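Local coordinates for protein putative aspartyl-tRNA synthetase (Leishmania major, PDB 6OD8) that probably attaches L-aspartate to tRNA(Asp) at the expense of ATP, as expected of a class II aminoacyl-tRNA synthetase, at residues A[226-231]-A[528-533]; A[243-248]-A[290-295]; A[314-319]-A[524-529]; A[443-448]-A[475-480]. All coordinates share one frame; numbering follows the deposited sequence.

Interaction 1: A[226-231]-A[528-533]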
# COMPACT_ATOMS: atom_id res chain seq x y z
N ARG A 226 9.39 -1.92 -6.24
CA ARG A 226 8.87 -1.81 -7.61
C ARG A 226 7.72 -2.79 -7.85
O ARG A 226 6.77 -2.46 -8.57
CB ARG A 226 9.98 -2.06 -8.64
CG ARG A 226 11.10 -1.04 -8.66
CD ARG A 226 10.61 0.42 -8.85
NE ARG A 226 11.75 1.31 -9.08
CZ ARG A 226 11.67 2.63 -9.25
NH1 ARG A 226 10.49 3.24 -9.21
NH2 ARG A 226 12.78 3.34 -9.45
N VAL A 227 7.78 -3.99 -7.26
CA VAL A 227 6.65 -4.93 -7.42
C VAL A 227 5.35 -4.30 -6.89
O VAL A 227 4.31 -4.34 -7.56
CB VAL A 227 6.92 -6.28 -6.73
CG1 VAL A 227 5.63 -7.14 -6.74
CG2 VAL A 227 8.08 -7.03 -7.40
N CYS A 228 5.39 -3.75 -5.67
CA CYS A 228 4.22 -3.04 -5.13
C CYS A 228 3.78 -1.92 -6.06
O CYS A 228 2.59 -1.77 -6.35
CB CYS A 228 4.53 -2.47 -3.74
SG CYS A 228 4.76 -3.73 -2.46
N GLN A 229 4.73 -1.10 -6.51
CA GLN A 229 4.41 0.02 -7.39
C GLN A 229 3.68 -0.42 -8.65
O GLN A 229 2.66 0.17 -9.04
CB GLN A 229 5.70 0.74 -7.75
CG GLN A 229 5.50 1.85 -8.73
CD GLN A 229 6.83 2.52 -9.08
OE1 GLN A 229 7.82 2.36 -8.37
NE2 GLN A 229 6.84 3.25 -10.19
N TYR A 230 4.21 -1.44 -9.34
CA TYR A 230 3.60 -1.85 -10.61
C TYR A 230 2.31 -2.63 -10.39
O TYR A 230 1.37 -2.51 -11.18
CB TYR A 230 4.61 -2.67 -11.43
CG TYR A 230 5.86 -1.88 -11.74
CD1 TYR A 230 5.78 -0.53 -12.09
CD2 TYR A 230 7.13 -2.47 -11.68
CE1 TYR A 230 6.92 0.21 -12.38
CE2 TYR A 230 8.28 -1.73 -11.99
CZ TYR A 230 8.15 -0.40 -12.32
OH TYR A 230 9.27 0.35 -12.61
N PHE A 231 2.23 -3.40 -9.31
CA PHE A 231 0.95 -4.01 -8.92
C PHE A 231 -0.15 -2.95 -8.82
O PHE A 231 -1.22 -3.06 -9.45
CB PHE A 231 1.11 -4.75 -7.59
CG PHE A 231 -0.18 -5.30 -7.00
CD1 PHE A 231 -0.66 -6.54 -7.40
CD2 PHE A 231 -0.88 -4.59 -6.01
CE1 PHE A 231 -1.85 -7.07 -6.85
CE2 PHE A 231 -2.07 -5.09 -5.46
CZ PHE A 231 -2.56 -6.37 -5.90
N ILE A 528 -1.64 -12.67 -3.80
CA ILE A 528 -0.23 -12.92 -4.14
C ILE A 528 0.63 -12.56 -2.93
O ILE A 528 0.49 -11.45 -2.40
CB ILE A 528 0.25 -12.08 -5.34
CG1 ILE A 528 -0.70 -12.16 -6.53
CG2 ILE A 528 1.70 -12.43 -5.73
CD1 ILE A 528 -0.52 -10.95 -7.49
N GLY A 529 1.53 -13.46 -2.52
CA GLY A 529 2.52 -13.09 -1.51
C GLY A 529 3.65 -12.23 -2.05
O GLY A 529 4.33 -12.62 -3.02
N LEU A 530 3.88 -11.05 -1.46
CA LEU A 530 4.85 -10.12 -2.03
C LEU A 530 6.27 -10.65 -1.92
O LEU A 530 7.01 -10.68 -2.91
CB LEU A 530 4.73 -8.76 -1.32
CG LEU A 530 5.89 -7.79 -1.60
CD1 LEU A 530 5.86 -7.36 -3.04
CD2 LEU A 530 5.80 -6.56 -0.66
N GLU A 531 6.69 -11.04 -0.71
CA GLU A 531 8.02 -11.60 -0.52
C GLU A 531 8.23 -12.84 -1.38
O GLU A 531 9.31 -13.04 -1.94
CB GLU A 531 8.23 -11.93 0.96
CG GLU A 531 8.05 -10.71 1.88
CD GLU A 531 6.60 -10.51 2.36
OE1 GLU A 531 5.65 -11.05 1.75
OE2 GLU A 531 6.45 -9.84 3.39
N ARG A 532 7.20 -13.70 -1.49
CA ARG A 532 7.37 -14.92 -2.29
C ARG A 532 7.49 -14.60 -3.78
O ARG A 532 8.27 -15.25 -4.49
CB ARG A 532 6.20 -15.89 -2.06
CG ARG A 532 6.32 -16.70 -0.79
CD ARG A 532 7.35 -17.81 -0.94
NE ARG A 532 6.78 -19.01 -1.58
CZ ARG A 532 7.51 -19.99 -2.11
NH1 ARG A 532 8.84 -19.93 -2.12
NH2 ARG A 532 6.90 -21.03 -2.66
N VAL A 533 6.76 -13.61 -4.28
CA VAL A 533 6.92 -13.31 -5.69
C VAL A 533 8.32 -12.75 -5.96
O VAL A 533 8.95 -13.13 -6.95
CB VAL A 533 5.77 -12.40 -6.19
CG1 VAL A 533 6.01 -10.94 -5.90
CG2 VAL A 533 5.56 -12.63 -7.69

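Interaction 2: A[243-248]-A[290-295]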
# COMPACT_ATOMS: atom_id res chain seq x y z
N ILE A 243 -8.58 -0.63 -0.98
CA ILE A 243 -9.31 -0.76 0.28
C ILE A 243 -8.32 -1.08 1.38
O ILE A 243 -7.22 -1.57 1.14
CB ILE A 243 -10.43 -1.83 0.24
CG1 ILE A 243 -9.81 -3.21 -0.06
CG2 ILE A 243 -11.46 -1.50 -0.83
CD1 ILE A 243 -10.83 -4.37 0.13
N HIS A 244 -8.76 -0.83 2.61
CA HIS A 244 -8.01 -1.14 3.82
C HIS A 244 -8.99 -1.80 4.77
O HIS A 244 -9.92 -1.15 5.26
CB HIS A 244 -7.40 0.13 4.43
CG HIS A 244 -6.27 0.68 3.60
ND1 HIS A 244 -6.44 1.70 2.69
CD2 HIS A 244 -4.98 0.29 3.51
CE1 HIS A 244 -5.28 1.94 2.09
NE2 HIS A 244 -4.39 1.09 2.56
N SER A 245 -8.83 -3.10 4.98
CA SER A 245 -9.70 -3.88 5.84
C SER A 245 -8.97 -4.28 7.11
O SER A 245 -7.73 -4.26 7.16
CB SER A 245 -10.22 -5.14 5.10
OG SER A 245 -9.17 -5.93 4.61
N PRO A 246 -9.69 -4.59 8.19
CA PRO A 246 -9.02 -4.74 9.49
C PRO A 246 -8.23 -6.03 9.58
O PRO A 246 -8.61 -7.08 9.05
CB PRO A 246 -10.18 -4.73 10.50
CG PRO A 246 -11.38 -5.22 9.69
CD PRO A 246 -11.16 -4.62 8.31
N LYS A 247 -7.13 -5.94 10.30
CA LYS A 247 -6.34 -7.13 10.60
C LYS A 247 -6.73 -7.75 11.92
O LYS A 247 -6.49 -8.95 12.12
CB LYS A 247 -4.84 -6.78 10.58
CG LYS A 247 -4.43 -5.93 9.36
CD LYS A 247 -4.89 -6.56 8.04
CE LYS A 247 -4.83 -5.59 6.84
NZ LYS A 247 -5.57 -6.20 5.64
N ILE A 248 -7.40 -7.00 12.80
CA ILE A 248 -7.98 -7.56 14.02
C ILE A 248 -9.39 -8.06 13.71
O ILE A 248 -10.21 -7.33 13.16
CB ILE A 248 -8.00 -6.53 15.15
CG1 ILE A 248 -6.55 -6.18 15.53
CG2 ILE A 248 -8.77 -7.07 16.36
CD1 ILE A 248 -6.42 -5.14 16.63
N VAL A 290 -11.63 -4.07 -6.43
CA VAL A 290 -10.81 -3.60 -5.32
C VAL A 290 -9.46 -4.29 -5.31
O VAL A 290 -9.30 -5.41 -5.78
CB VAL A 290 -11.49 -3.81 -3.94
CG1 VAL A 290 -12.76 -2.98 -3.82
CG2 VAL A 290 -11.82 -5.32 -3.71
N PHE A 291 -8.49 -3.64 -4.68
CA PHE A 291 -7.25 -4.29 -4.32
C PHE A 291 -6.83 -3.84 -2.94
O PHE A 291 -7.26 -2.79 -2.45
CB PHE A 291 -6.14 -4.02 -5.35
CG PHE A 291 -5.61 -2.59 -5.32
CD1 PHE A 291 -4.64 -2.20 -4.39
CD2 PHE A 291 -6.07 -1.66 -6.24
CE1 PHE A 291 -4.12 -0.87 -4.37
CE2 PHE A 291 -5.57 -0.32 -6.22
CZ PHE A 291 -4.61 0.05 -5.29
N GLU A 292 -5.98 -4.64 -2.31
CA GLU A 292 -5.44 -4.29 -1.02
C GLU A 292 -3.99 -4.74 -0.95
O GLU A 292 -3.62 -5.80 -1.45
CB GLU A 292 -6.26 -4.92 0.13
CG GLU A 292 -5.69 -4.60 1.53
CD GLU A 292 -6.72 -4.70 2.65
OE1 GLU A 292 -7.83 -5.26 2.46
OE2 GLU A 292 -6.41 -4.23 3.75
N VAL A 293 -3.16 -3.93 -0.30
CA VAL A 293 -1.76 -4.28 -0.05
C VAL A 293 -1.57 -4.15 1.45
O VAL A 293 -1.72 -3.05 1.99
CB VAL A 293 -0.78 -3.37 -0.80
CG1 VAL A 293 0.69 -3.76 -0.47
CG2 VAL A 293 -1.03 -3.41 -2.29
N GLY A 294 -1.30 -5.25 2.14
CA GLY A 294 -1.15 -5.16 3.57
C GLY A 294 -0.69 -6.46 4.19
O GLY A 294 -0.54 -7.48 3.52
N PRO A 295 -0.46 -6.42 5.50
CA PRO A 295 0.06 -7.60 6.19
C PRO A 295 -0.95 -8.74 6.23
O PRO A 295 -2.16 -8.53 6.32
CB PRO A 295 0.37 -7.11 7.61
CG PRO A 295 -0.08 -5.69 7.70
CD PRO A 295 -0.53 -5.21 6.36
O HOH W 1 -4.34 -1.46 0.59
O HOH W 2 -3.94 -7.51 4.01

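Interaction 3: A[314-319]-A[524-529]. With EDO (1,2-ethanediol), chain D.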
# COMPACT_ATOMS: atom_id res chain seq x y z
N LEU A 314 -0.81 -9.09 -1.61
CA LEU A 314 -1.31 -8.26 -2.70
C LEU A 314 -2.61 -8.91 -3.14
O LEU A 314 -2.59 -10.00 -3.71
CB LEU A 314 -0.29 -8.20 -3.83
CG LEU A 314 1.19 -7.98 -3.48
CD1 LEU A 314 2.09 -8.03 -4.72
CD2 LEU A 314 1.35 -6.58 -2.80
N ASP A 315 -3.75 -8.28 -2.81
CA ASP A 315 -5.03 -8.96 -2.95
C ASP A 315 -5.91 -8.19 -3.92
O ASP A 315 -5.86 -6.96 -3.98
CB ASP A 315 -5.73 -9.08 -1.57
CG ASP A 315 -5.36 -10.33 -0.86
OD1 ASP A 315 -4.38 -10.31 -0.07
OD2 ASP A 315 -6.05 -11.36 -1.11
N VAL A 316 -6.70 -8.94 -4.69
CA VAL A 316 -7.57 -8.39 -5.72
C VAL A 316 -8.91 -9.09 -5.62
O VAL A 316 -8.97 -10.31 -5.42
CB VAL A 316 -6.94 -8.56 -7.13
CG1 VAL A 316 -7.89 -8.07 -8.23
CG2 VAL A 316 -5.58 -7.83 -7.24
N GLU A 317 -10.00 -8.33 -5.76
CA GLU A 317 -11.33 -8.94 -5.91
C GLU A 317 -12.12 -8.10 -6.90
O GLU A 317 -11.95 -6.88 -6.95
CB GLU A 317 -12.08 -9.08 -4.55
CG GLU A 317 -13.25 -10.12 -4.54
CD GLU A 317 -12.79 -11.56 -4.39
OE1 GLU A 317 -11.60 -11.80 -4.06
OE2 GLU A 317 -13.62 -12.48 -4.57
N MET A 318 -12.97 -8.75 -7.72
CA MET A 318 -13.67 -8.01 -8.77
C MET A 318 -14.97 -8.71 -9.14
O MET A 318 -15.08 -9.93 -9.03
CB MET A 318 -12.79 -7.87 -10.02
CG MET A 318 -12.36 -9.27 -10.55
SD MET A 318 -11.23 -9.13 -11.94
CE MET A 318 -12.47 -8.85 -13.22
N ARG A 319 -15.96 -7.92 -9.59
CA ARG A 319 -17.14 -8.52 -10.20
C ARG A 319 -16.77 -9.32 -11.43
O ARG A 319 -15.81 -9.01 -12.14
CB ARG A 319 -18.13 -7.45 -10.66
CG ARG A 319 -18.66 -6.57 -9.63
CD ARG A 319 -19.57 -5.59 -10.33
NE ARG A 319 -20.00 -4.59 -9.40
CZ ARG A 319 -20.59 -3.47 -9.75
NH1 ARG A 319 -20.84 -3.22 -11.04
NH2 ARG A 319 -20.92 -2.61 -8.82
N GLY A 524 -15.05 -12.73 -8.14
CA GLY A 524 -13.91 -13.61 -7.96
C GLY A 524 -12.67 -12.79 -7.69
O GLY A 524 -12.70 -11.57 -7.73
N GLY A 525 -11.56 -13.46 -7.41
CA GLY A 525 -10.38 -12.69 -7.04
C GLY A 525 -9.19 -13.61 -6.85
O GLY A 525 -9.27 -14.80 -7.14
N PHE A 526 -8.10 -13.03 -6.36
CA PHE A 526 -6.86 -13.79 -6.16
C PHE A 526 -5.98 -13.03 -5.17
O PHE A 526 -6.19 -11.84 -4.93
CB PHE A 526 -6.13 -14.01 -7.48
CG PHE A 526 -5.85 -12.74 -8.26
CD1 PHE A 526 -4.66 -12.05 -8.07
CD2 PHE A 526 -6.77 -12.28 -9.21
CE1 PHE A 526 -4.39 -10.89 -8.80
CE2 PHE A 526 -6.51 -11.13 -9.97
CZ PHE A 526 -5.33 -10.43 -9.75
N GLY A 527 -5.00 -13.73 -4.61
CA GLY A 527 -4.02 -13.09 -3.74
C GLY A 527 -2.62 -13.52 -4.13
O GLY A 527 -2.42 -14.59 -4.71
N ILE A 528 -1.64 -12.67 -3.80
CA ILE A 528 -0.23 -12.92 -4.14
C ILE A 528 0.63 -12.56 -2.93
O ILE A 528 0.49 -11.45 -2.40
CB ILE A 528 0.25 -12.08 -5.34
CG1 ILE A 528 -0.70 -12.16 -6.53
CG2 ILE A 528 1.70 -12.43 -5.73
CD1 ILE A 528 -0.52 -10.95 -7.49
N GLY A 529 1.53 -13.46 -2.52
CA GLY A 529 2.52 -13.09 -1.51
C GLY A 529 3.65 -12.23 -2.05
O GLY A 529 4.33 -12.62 -3.02
C1 EDO D . -2.11 -13.42 -0.56
O1 EDO D . -2.19 -14.79 -0.16
C2 EDO D . -2.34 -12.60 0.68
O2 EDO D . -3.71 -12.64 1.05

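Interaction 4: A[443-448]-A[475-480]. With EDO (1,2-ethanediol), chain K.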
# COMPACT_ATOMS: atom_id res chain seq x y z
N THR A 443 8.72 -22.25 -20.63
CA THR A 443 8.32 -21.13 -19.80
C THR A 443 8.43 -21.49 -18.33
O THR A 443 8.23 -22.65 -17.94
CB THR A 443 6.89 -20.65 -20.11
OG1 THR A 443 6.59 -19.51 -19.30
CG2 THR A 443 5.88 -21.75 -19.85
N ASP A 444 8.78 -20.49 -17.52
CA ASP A 444 8.87 -20.57 -16.07
C ASP A 444 7.58 -20.16 -15.37
O ASP A 444 7.54 -20.17 -14.14
CB ASP A 444 9.99 -19.65 -15.53
CG ASP A 444 11.37 -19.99 -16.08
OD1 ASP A 444 11.75 -21.18 -16.09
OD2 ASP A 444 12.08 -19.05 -16.49
N PHE A 445 6.53 -19.81 -16.13
CA PHE A 445 5.28 -19.28 -15.60
C PHE A 445 4.10 -19.96 -16.29
O PHE A 445 4.06 -20.00 -17.52
CB PHE A 445 5.19 -17.77 -15.83
CG PHE A 445 3.99 -17.12 -15.17
CD1 PHE A 445 4.10 -16.59 -13.90
CD2 PHE A 445 2.76 -17.08 -15.80
CE1 PHE A 445 3.01 -16.00 -13.27
CE2 PHE A 445 1.67 -16.50 -15.18
CZ PHE A 445 1.79 -15.96 -13.91
N PHE A 446 3.13 -20.44 -15.52
CA PHE A 446 1.97 -21.06 -16.15
C PHE A 446 0.84 -21.14 -15.13
O PHE A 446 1.05 -21.03 -13.92
CB PHE A 446 2.30 -22.43 -16.74
CG PHE A 446 2.38 -23.55 -15.73
CD1 PHE A 446 1.28 -24.35 -15.48
CD2 PHE A 446 3.56 -23.79 -15.02
CE1 PHE A 446 1.35 -25.39 -14.54
CE2 PHE A 446 3.62 -24.79 -14.07
CZ PHE A 446 2.52 -25.60 -13.84
N ILE A 447 -0.38 -21.29 -15.64
CA ILE A 447 -1.50 -21.50 -14.74
C ILE A 447 -2.07 -22.90 -14.99
O ILE A 447 -2.06 -23.38 -16.12
CB ILE A 447 -2.58 -20.40 -14.88
CG1 ILE A 447 -3.48 -20.65 -16.08
CG2 ILE A 447 -1.92 -19.04 -15.02
CD1 ILE A 447 -4.78 -21.37 -15.74
N SER A 448 -2.53 -23.54 -13.91
CA SER A 448 -3.24 -24.80 -13.94
C SER A 448 -4.70 -24.50 -13.62
O SER A 448 -4.99 -23.94 -12.56
CB SER A 448 -2.68 -25.80 -12.92
OG SER A 448 -3.40 -27.05 -12.98
N MET A 475 -1.50 -20.25 -10.20
CA MET A 475 -0.35 -19.81 -10.97
C MET A 475 0.94 -20.26 -10.32
O MET A 475 1.09 -20.25 -9.10
CB MET A 475 -0.29 -18.29 -11.12
CG MET A 475 -1.49 -17.68 -11.76
SD MET A 475 -1.32 -15.88 -11.85
CE MET A 475 -2.22 -15.55 -13.36
N PHE A 476 1.92 -20.58 -11.17
CA PHE A 476 3.20 -21.10 -10.73
C PHE A 476 4.33 -20.27 -11.34
O PHE A 476 4.29 -19.91 -12.52
CB PHE A 476 3.37 -22.58 -11.14
CG PHE A 476 2.33 -23.50 -10.53
CD1 PHE A 476 2.59 -24.16 -9.34
CD2 PHE A 476 1.10 -23.69 -11.15
CE1 PHE A 476 1.63 -24.99 -8.76
CE2 PHE A 476 0.13 -24.52 -10.57
CZ PHE A 476 0.40 -25.19 -9.39
N ILE A 477 5.33 -19.98 -10.51
CA ILE A 477 6.57 -19.36 -10.95
C ILE A 477 7.71 -20.29 -10.56
O ILE A 477 7.83 -20.66 -9.38
CB ILE A 477 6.79 -17.97 -10.32
CG1 ILE A 477 5.65 -17.01 -10.67
CG2 ILE A 477 8.12 -17.39 -10.79
CD1 ILE A 477 5.83 -15.60 -10.05
N ARG A 478 8.54 -20.67 -11.53
CA ARG A 478 9.63 -21.62 -11.31
C ARG A 478 9.16 -22.85 -10.53
O ARG A 478 9.83 -23.31 -9.60
CB ARG A 478 10.81 -20.94 -10.61
CG ARG A 478 11.36 -19.69 -11.30
CD ARG A 478 12.72 -19.34 -10.73
NE ARG A 478 13.15 -17.99 -11.11
CZ ARG A 478 13.89 -17.71 -12.18
NH1 ARG A 478 14.28 -18.68 -12.99
NH2 ARG A 478 14.25 -16.45 -12.44
N GLY A 479 8.00 -23.39 -10.90
CA GLY A 479 7.54 -24.64 -10.32
C GLY A 479 6.93 -24.53 -8.93
O GLY A 479 6.75 -25.56 -8.27
N GLU A 480 6.63 -23.32 -8.46
CA GLU A 480 6.08 -23.12 -7.13
C GLU A 480 4.88 -22.20 -7.20
O GLU A 480 4.90 -21.19 -7.92
CB GLU A 480 7.15 -22.56 -6.18
CG GLU A 480 8.36 -23.48 -6.11
CD GLU A 480 9.31 -23.12 -4.98
OE1 GLU A 480 8.83 -22.78 -3.87
OE2 GLU A 480 10.52 -23.18 -5.20
C1 EDO K . 10.53 -24.85 -13.35
O1 EDO K . 11.73 -25.63 -13.32
C2 EDO K . 10.66 -23.74 -14.37
O2 EDO K . 11.48 -22.68 -13.85
O HOH W 3 6.36 -22.64 -13.24
O HOH W 4 14.51 -18.76 -16.21

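Interaction 1: A[226-231]-A[528-533]
The sulfur of C228 rests against the forked end of L530, SG lying 3.5 Å from CD2 and 3.8 Å from CD1. No hydrogen bond crosses between 226-231 and 528-533, and the sulfur is met across the contact by hydrocarbon groups alone. L530 divides its fork: CD2 meets the sulfur alone, while CD1 also reaches V227, lying 3.7 Å from V227 CG1. The V227 and L530 side chains pass alongside one another in opposite senses and meet through these two methyls. V227 CG1 is turned opposite the backbone N (chi1 172°), and that rotation lets the same methyl span two partners, because CG1 of V533 is 3.9 Å from it. Further along the helix the F231 ring makes a lighter contact, its CE1 standing 4.2 Å from I528 CD1. These partners lie one turn apart on the helix (V227 and F231) and one turn apart around the start of the other (L530 and V533), the spacing expected for a single apolar stripe. G529 is the N-cap of that second helix, whose first turn is closed by V533 N on G529 O at 2.9 Å. The strand, the capping glycine and the helix, with the sequence Gly-Leu-Glu-Arg at 529-532, correspond to class II motif 3, and the long helix 215-237 to motif 1. Strand 310-319 adjoins both through F231 on L314 and L530 on V312, strand 480-487 lies against I528 and V533, and E242 and H244 of the second subunit cover C228 and L530.

Interaction 2: A[243-248]-A[290-295]
S245 and K247 hold the carboxylate of E292 from several directions, and this is the tight part of the contact. S245 OG gives a 2.6 Å bond to E292 OE1, using the syn lone pair. The backbone N of S245 reaches E292 OE2 at 2.9 Å in a nearly straight bond (170°), though tilted out of the carboxylate plane. K247 NZ completes a salt bridge at 2.9 Å, arriving on E292 OE2 from above the plane and from the face opposite to S245 N. With three donors the carboxylate can hardly rotate, and the buried charge would be well compensated. E292 gets there by stretching its chain away from the strand, CG opposite the backbone N (chi1 179°). Beside it I243 N bonds to F291 O at 2.9 Å, a water joins I243 O to V293 N, and I243 CG2 packs on V290 CG1 at 3.6 Å. Towards P295 the two segments draw apart and the fit is looser: a water accepts from K247 NZ and donates to P295 O, filling in where a direct bond is lacking. P246 is probably the proline of class II motif 1, a dimer element; accordingly E310 of the second subunit bonds to the backbone N of K247. Strand 290-295 lies between this loop and strand 310-319, with helix 276-283 packing on I243 and V290 and helix 215-237 on F291 and V293.

Interaction 3: A[314-319]-A[524-529]
Strands 314-319 and 524-529 are antiparallel neighbours in the sheet that forms the core of a class II synthetase, and V316 packs its side chain on the ring of F526. Six backbone bonds join the strands at L314-I528, V316-F526 and M318-G524, the hydrogen-bonded pairs; L314 N to I528 O, at 2.8 Å and 171°, is among the straighter ones. On the face of V316 and F526, F526 sets CG between its backbone N and carbonyl carbon (chi1 54°), which lays the ring alongside V316. V316 CB then stands over the face of the F526 ring, 3.8 Å from its centroid, in a CH-pi contact offset toward the rim. The first of these strands belongs to motif 2 and the second to motif 3, whose glycine-rich run shapes the other face. There G525 and G527 carry no side chain, so acidic groups from the first strand settle directly on the backbone. E317 bends at chi2 (80°) to bring OE1 3.3 Å from G525 CA, while R488 makes a salt bridge to its OE2. D315 OD2 comes within 3.7 Å of G527 CA and is itself paired with K279. A 1,2-ethanediol molecule, probably from the crystallisation liquor, donates from O2 to D315 OD1 at 2.7 Å; in this family the corresponding sheet face bears the active site. Helix 325-342 covers F526 on the reverse face through V327, A331 and L334, and helix 215-237 covers V316 through F231 and L235.

Interaction 4: A[443-448]-A[475-480]
F446 and F476 face each other as a hydrogen-bonded antiparallel pair whose rings are nearly parallel, planes at 15°, but slid sideways-on, centroids 5.0 Å apart. Overlap is slight: F476 CD2 sits over the F446 face near its rim, 3.6 Å from F446 CZ. The two first torsions differ, consistent with the slide: F446 places CG between its N and carbonyl carbon (chi1 78°) whereas F476 turns CG opposite the carbonyl carbon. On the other face, I477 CG1 meets the F445 ring at its edge near the plane, 3.6 Å from F445 CD1, and M475 SD comes obliquely to F445 CZ at 3.7 Å, a Met-aromatic contact. I447 CG2 fills in beside M475 CG, 3.6 Å away. The backbone holds this arrangement through F476 N to F446 O at 2.9 Å and, longer, F446 N to F476 O. Where the strands end, D444 O accepts from R478 N at 2.8 Å and from a water that also receives G479 N. R478 and G479 occupy the corners of a type I' turn running from I477 to E480, a tight beta hairpin. D444 OD2 lies 4.2 Å from R478 NH1 and well out of the guanidinium plane, a charge attraction supplemented by a water that bonds OD2 and, weakly, NH1. D444 OD1 forms a salt bridge with K438 and OD2 accepts from V362 N, while R478 bonds to the carbonyl of L536. Strand 445-449 continues the sheet to strand 400-403 and strand 472-477 to strand 480-487, with helix 325-342 under M475 and I447 and helix 427-441 over F446 and F476.

Starting from the N-terminal side, helix 215-237 opens interaction 1, which closes almost 300 residues later on 528-533 and spans all the others. Interaction 2 comes next, closing a short loop from 243-248 to 290-295. Interaction 3 follows in series, beginning on 314-319 and ending on 524-529, so it shares I528 and G529 with interaction 1. Interaction 4 lies wholly within the span of interaction 3, and no loops cross. All four reach the same sheet: F231 touches V293, F291, L314 and V316, linking interactions 1, 2 and 3, while E292 O and D315 N probably bond between neighbouring strands. R532 and E480 form the salt bridge joining interactions 1 and 4.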